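Putative nuclease YbcO (Escherichia coli K-12, PDB 3G27) is a prophage-derived, zinc-binding protein that probably acts as a nuclease. Local coordinates at residues I52-S55 and A56-D59; H58-I61 and D62-T65. One frame throughout, in Å; residues are numbered along the deposited sequence.

Contacts 1 and 2 follow one another along the same short helix, 55-61, and share His58 and Asp59; their centres lie about 8 Å apart. Contact 1 is the N-terminal end, where the chain leaves strand 50-53 and Cys54 and Cys57 take hold of the zinc ion that Cys13 and Cys21 also bind. Contact 2 is the C-terminal end, a surface turn leading toward helix 70-90. The metal stays with contact 1: the side chain of His58, where contact 2 begins, is about 8 Å from the zinc. Strand 50-53 pairs antiparallel with strand 29-32, which carries His32, the predicted proton acceptor, so the zinc-bound helix follows directly from the sheet that holds this residue.

Contact 1 of 2, residues I52-S55 and A56-D59; sequences IACS and ACHD. With ZN (zinc ion), chain B.
The CxxC half of a four-cysteine zinc site is made where strand 50-53 runs into helix 55-61. Cys54 SG binds the zinc ion at 2.3 Å and Cys57 SG binds it at 2.4 Å, while Cys13 and Cys21 supply the other two sulfurs. In Cys54, SG sits between the backbone N and the carbonyl carbon (chi1 71°), where it reaches both the metal and the start of the helix; in Cys57, SG lies anti to its carbonyl carbon (chi1 -78°), which turns it back to the same ion. Cys54 is also the N-cap: its SG accepts from Cys57 N at 3.4 Å in a nearly straight bond. This N-H and the zinc probably share the negative charge of the thiolate. Behind the cap the first helical bonds form, His58 N to Cys54 O at 2.9 Å and Asp59 N to Ser55 O at 3.1 Å. A water gives one hydrogen to Ser55 O and the other to Asp59 OD1, an oxygen whose stronger partner is Arg64. On the sheet side Ala53, small enough to sit close under the first turn, puts CB 4.2 Å from His58 CB. All this is consistent with the helical half of a treble-clef-like zinc site, in which a hairpin strand runs into a helix whose first turn supplies two of the four ligands.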
ATOM      1  N   ILE A  52      -4.718   9.672   3.014  1.00 29.38           N
ATOM      2  CA  ILE A  52      -5.249  10.724   3.879  1.00 28.48           C
ATOM      3  C   ILE A  52      -4.438  10.578   5.158  1.00 27.90           C
ATOM      4  O   ILE A  52      -4.327   9.477   5.708  1.00 26.57           O
ATOM      5  CB  ILE A  52      -6.767  10.511   4.238  1.00 28.72           C
ATOM      6  CG1 ILE A  52      -7.656  10.324   2.981  1.00 29.42           C
ATOM      7  CG2 ILE A  52      -7.294  11.660   5.023  1.00 29.32           C
ATOM      8  CD1 ILE A  52      -9.030   9.693   3.284  1.00 26.64           C
ATOM      9  N   ALA A  53      -3.862  11.670   5.623  1.00 27.73           N
ATOM     10  CA  ALA A  53      -3.036  11.634   6.805  1.00 27.96           C
ATOM     11  C   ALA A  53      -3.242  12.944   7.531  1.00 28.02           C
ATOM     12  O   ALA A  53      -3.301  13.985   6.894  1.00 27.94           O
ATOM     13  CB  ALA A  53      -1.556  11.452   6.402  1.00 27.89           C
ATOM     14  N   CYS A  54      -3.377  12.877   8.855  1.00 28.61           N
ATOM     15  CA  CYS A  54      -3.355  14.054   9.727  1.00 28.85           C
ATOM     16  C   CYS A  54      -1.964  14.634   9.728  1.00 28.81           C
ATOM     17  O   CYS A  54      -1.030  13.977   9.300  1.00 30.11           O
ATOM     18  CB  CYS A  54      -3.721  13.699  11.159  1.00 29.22           C
ATOM     19  SG  CYS A  54      -2.448  12.728  12.074  1.00 29.65           S
ATOM     20  N   SER A  55      -1.830  15.865  10.217  1.00 28.56           N
ATOM     21  CA  SER A  55      -0.592  16.603  10.106  1.00 27.97           C
ATOM     22  C   SER A  55       0.592  15.870  10.735  1.00 28.05           C
ATOM     23  O   SER A  55       1.700  15.874  10.198  1.00 27.94           O
ATOM     24  CB  SER A  55      -0.752  18.005  10.706  1.00 28.57           C
ATOM     25  OG  SER A  55      -1.257  17.987  12.039  1.00 28.02           O
ATOM     26  N   ALA A  56       0.325  15.218  11.858  1.00 27.84           N
ATOM     27  CA  ALA A  56       1.331  14.479  12.618  1.00 28.35           C
ATOM     28  C   ALA A  56       1.789  13.229  11.904  1.00 28.27           C
ATOM     29  O   ALA A  56       2.971  12.940  11.794  1.00 27.70           O
ATOM     30  CB  ALA A  56       0.754  14.110  13.974  1.00 28.33           C
ATOM     31  N   CYS A  57       0.831  12.456  11.438  1.00 29.42           N
ATOM     32  CA  CYS A  57       1.164  11.227  10.712  1.00 29.68           C
ATOM     33  C   CYS A  57       1.868  11.549   9.405  1.00 29.34           C
ATOM     34  O   CYS A  57       2.785  10.869   9.005  1.00 29.54           O
ATOM     35  CB  CYS A  57      -0.105  10.403  10.463  1.00 29.53           C
ATOM     36  SG  CYS A  57      -0.654   9.493  11.901  1.00 30.22           S
ATOM     37  N   HIS A  58       1.464  12.634   8.751  1.00 29.33           N
ATOM     38  CA  HIS A  58       2.117  13.057   7.539  1.00 28.28           C
ATOM     39  C   HIS A  58       3.601  13.338   7.797  1.00 27.83           C
ATOM     40  O   HIS A  58       4.457  12.845   7.089  1.00 28.00           O
ATOM     41  CB  HIS A  58       1.410  14.303   7.047  1.00 28.97           C
ATOM     42  CG  HIS A  58       1.870  14.789   5.724  1.00 29.75           C
ATOM     43  ND1 HIS A  58       1.625  16.073   5.293  1.00 31.80           N
ATOM     44  CD2 HIS A  58       2.530  14.163   4.717  1.00 31.59           C
ATOM     45  CE1 HIS A  58       2.119  16.213   4.069  1.00 31.38           C
ATOM     46  NE2 HIS A  58       2.674  15.073   3.703  1.00 29.96           N
ATOM     47  N   ASP A  59       3.916  14.131   8.817  1.00 26.98           N
ATOM     48  CA  ASP A  59       5.314  14.448   9.129  1.00 26.39           C
ATOM     49  C   ASP A  59       6.122  13.194   9.459  1.00 25.90           C
ATOM     50  O   ASP A  59       7.256  13.069   9.055  1.00 26.30           O
ATOM     51  CB  ASP A  59       5.391  15.441  10.254  1.00 26.21           C
ATOM     52  CG  ASP A  59       4.862  16.823   9.864  1.00 27.36           C
ATOM     53  OD1 ASP A  59       4.765  17.094   8.656  1.00 27.96           O
ATOM     54  OD2 ASP A  59       4.564  17.659  10.769  1.00 28.80           O
TER
HETATM   55 ZN    ZN B  97      -2.846  10.426  11.971  1.00 38.54          ZN
HETATM   56  O   HOH W   1       2.189  18.381   8.761  1.00 33.16           O

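Contact 2 of 2, residues H58-I61 and D62-T65; sequences HDEI and DRRT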
ATOM      1  N   HIS A  58       1.464  12.634   8.751  1.00 29.33           N
ATOM      2  CA  HIS A  58       2.117  13.057   7.539  1.00 28.28           C
ATOM      3  C   HIS A  58       3.601  13.338   7.797  1.00 27.83           C
ATOM      4  O   HIS A  58       4.457  12.845   7.089  1.00 28.00           O
ATOM      5  CB  HIS A  58       1.410  14.303   7.047  1.00 28.97           C
ATOM      6  CG  HIS A  58       1.870  14.789   5.724  1.00 29.75           C
ATOM      7  ND1 HIS A  58       1.625  16.073   5.293  1.00 31.80           N
ATOM      8  CD2 HIS A  58       2.530  14.163   4.717  1.00 31.59           C
ATOM      9  CE1 HIS A  58       2.119  16.213   4.069  1.00 31.38           C
ATOM     10  NE2 HIS A  58       2.674  15.073   3.703  1.00 29.96           N
ATOM     11  N   ASP A  59       3.916  14.131   8.817  1.00 26.98           N
ATOM     12  CA  ASP A  59       5.314  14.448   9.129  1.00 26.39           C
ATOM     13  C   ASP A  59       6.122  13.194   9.459  1.00 25.90           C
ATOM     14  O   ASP A  59       7.256  13.069   9.055  1.00 26.30           O
ATOM     15  CB  ASP A  59       5.391  15.441  10.254  1.00 26.21           C
ATOM     16  CG  ASP A  59       4.862  16.823   9.864  1.00 27.36           C
ATOM     17  OD1 ASP A  59       4.765  17.094   8.656  1.00 27.96           O
ATOM     18  OD2 ASP A  59       4.564  17.659  10.769  1.00 28.80           O
ATOM     19  N   GLU A  60       5.502  12.245  10.128  1.00 26.57           N
ATOM     20  CA  GLU A  60       6.156  10.966  10.496  1.00 26.24           C
ATOM     21  C   GLU A  60       6.374  10.052   9.318  1.00 26.61           C
ATOM     22  O   GLU A  60       7.452   9.475   9.181  1.00 27.12           O
ATOM     23  CB  GLU A  60       5.357  10.231  11.552  1.00 25.47           C
ATOM     24  CG  GLU A  60       6.015   8.936  12.122  1.00 25.41           C
ATOM     25  CD  GLU A  60       7.190   9.178  13.058  1.00 25.73           C
ATOM     26  OE1 GLU A  60       7.322  10.284  13.636  1.00 26.79           O
ATOM     27  OE2 GLU A  60       7.995   8.240  13.220  1.00 26.91           O
ATOM     28  N   ILE A  61       5.373   9.899   8.460  1.00 27.24           N
ATOM     29  CA  ILE A  61       5.539   9.004   7.322  1.00 27.75           C
ATOM     30  C   ILE A  61       6.573   9.571   6.341  1.00 28.03           C
ATOM     31  O   ILE A  61       7.254   8.808   5.671  1.00 27.69           O
ATOM     32  CB  ILE A  61       4.187   8.597   6.617  1.00 28.28           C
ATOM     33  CG1 ILE A  61       3.534   9.775   5.863  1.00 29.17           C
ATOM     34  CG2 ILE A  61       3.246   7.927   7.607  1.00 28.01           C
ATOM     35  CD1 ILE A  61       2.277   9.379   4.988  1.00 30.31           C
ATOM     36  N   ASP A  62       6.686  10.906   6.262  1.00 27.59           N
ATOM     37  CA  ASP A  62       7.710  11.570   5.449  1.00 27.37           C
ATOM     38  C   ASP A  62       9.102  11.600   6.107  1.00 26.58           C
ATOM     39  O   ASP A  62      10.076  11.989   5.483  1.00 25.95           O
ATOM     40  CB  ASP A  62       7.293  13.020   5.151  1.00 27.94           C
ATOM     41  CG  ASP A  62       6.213  13.127   4.081  1.00 29.84           C
ATOM     42  OD1 ASP A  62       5.721  12.082   3.609  1.00 30.23           O
ATOM     43  OD2 ASP A  62       5.867  14.276   3.713  1.00 31.28           O
ATOM     44  N   ARG A  63       9.183  11.172   7.358  1.00 26.89           N
ATOM     45  CA  ARG A  63      10.419  11.135   8.183  1.00 26.02           C
ATOM     46  C   ARG A  63      10.925  12.508   8.577  1.00 25.17           C
ATOM     47  O   ARG A  63      12.077  12.656   8.955  1.00 24.84           O
ATOM     48  CB  ARG A  63      11.542  10.278   7.561  1.00 26.38           C
ATOM     49  CG  ARG A  63      11.096   8.916   7.001  1.00 27.44           C
ATOM     50  CD  ARG A  63      10.196   8.123   7.968  1.00 26.28           C
ATOM     51  NE  ARG A  63      10.956   7.621   9.113  1.00 30.22           N
ATOM     52  CZ  ARG A  63      10.443   7.347  10.312  1.00 31.39           C
ATOM     53  NH1 ARG A  63      11.233   6.877  11.271  1.00 30.99           N
ATOM     54  NH2 ARG A  63       9.149   7.545  10.567  1.00 33.04           N
ATOM     55  N   ARG A  64      10.053  13.508   8.530  1.00 25.47           N
ATOM     56  CA  ARG A  64      10.356  14.806   9.147  1.00 24.62           C
ATOM     57  C   ARG A  64      10.404  14.655  10.668  1.00 25.21           C
ATOM     58  O   ARG A  64      11.149  15.376  11.364  1.00 26.52           O
ATOM     59  CB  ARG A  64       9.350  15.866   8.712  1.00 24.23           C
ATOM     60  CG  ARG A  64       9.600  16.367   7.311  1.00 24.11           C
ATOM     61  CD  ARG A  64       8.740  17.602   6.969  1.00 25.69           C
ATOM     62  NE  ARG A  64       7.329  17.251   6.906  1.00 24.40           N
ATOM     63  CZ  ARG A  64       6.733  16.664   5.864  1.00 25.94           C
ATOM     64  NH1 ARG A  64       7.394  16.368   4.757  1.00 26.14           N
ATOM     65  NH2 ARG A  64       5.453  16.363   5.927  1.00 26.98           N
ATOM     66  N   THR A  65       9.643  13.687  11.177  1.00 25.71           N
ATOM     67  CA  THR A  65       9.785  13.204  12.552  1.00 24.96           C
ATOM     68  C   THR A  65      10.074  11.737  12.462  1.00 25.29           C
ATOM     69  O   THR A  65       9.761  11.095  11.460  1.00 25.34           O
ATOM     70  CB  THR A  65       8.514  13.460  13.431  1.00 24.57           C
ATOM     71  OG1 THR A  65       7.345  12.811  12.877  1.00 23.71           O
ATOM     72  CG2 THR A  65       8.267  14.953  13.597  1.00 23.37           C
TER
HETATM   73  O   HOH W   2       3.757  12.547   1.806  1.00 37.70           O
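Arg64 and Asp59 form one salt bridge of this helix end, Arg63 and Glu60 another. Arg64 turns its guanidinium side-on, and NH2 (2.9 Å) and NE (3.1 Å) both donate to Asp59 OD1; the oxygen lies in the guanidinium plane, although the carboxylate is turned 84° from it. The same arginine reaches Asp62, with NH1 2.8 Å from Asp62 OD2, so one long side chain joins two acids that would probably repel. Arg64 NH2 also lies 3.7 Å above the His58 ring plane, over its centre, while a water in that plane meets NE2 weakly and donates to Asp62 OD1. Arg63 curls back through chi2 and chi3, bonding NH2 to Glu60 O and, at 3.0 Å, Glu60 OE2.

Backbone bonds close the helix in a Schellman motif. After the last ordinary helical bond, Asp62 N to His58 O, Arg63 takes a positive phi; Arg63 N bonds to Glu60 O (3.0 Å), on the opposite face from NH2, and Arg64 N weakly to Asp59 O (2.9 Å), which also accepts from Thr65 N.

A side-chain bond that is no ion pair runs from Thr65 OG1 to Glu60 OE1 at 2.6 Å. Carried on the beta carbon, between backbone N and carbonyl carbon (chi1 59°), this hydroxyl stays near the backbone, meeting OE1 on its anti side, 33° out of plane. Phe67 N and Val68 N also bond to buried Glu60. Apolar Ile61 packs against Val15, Ile17 and Ala31.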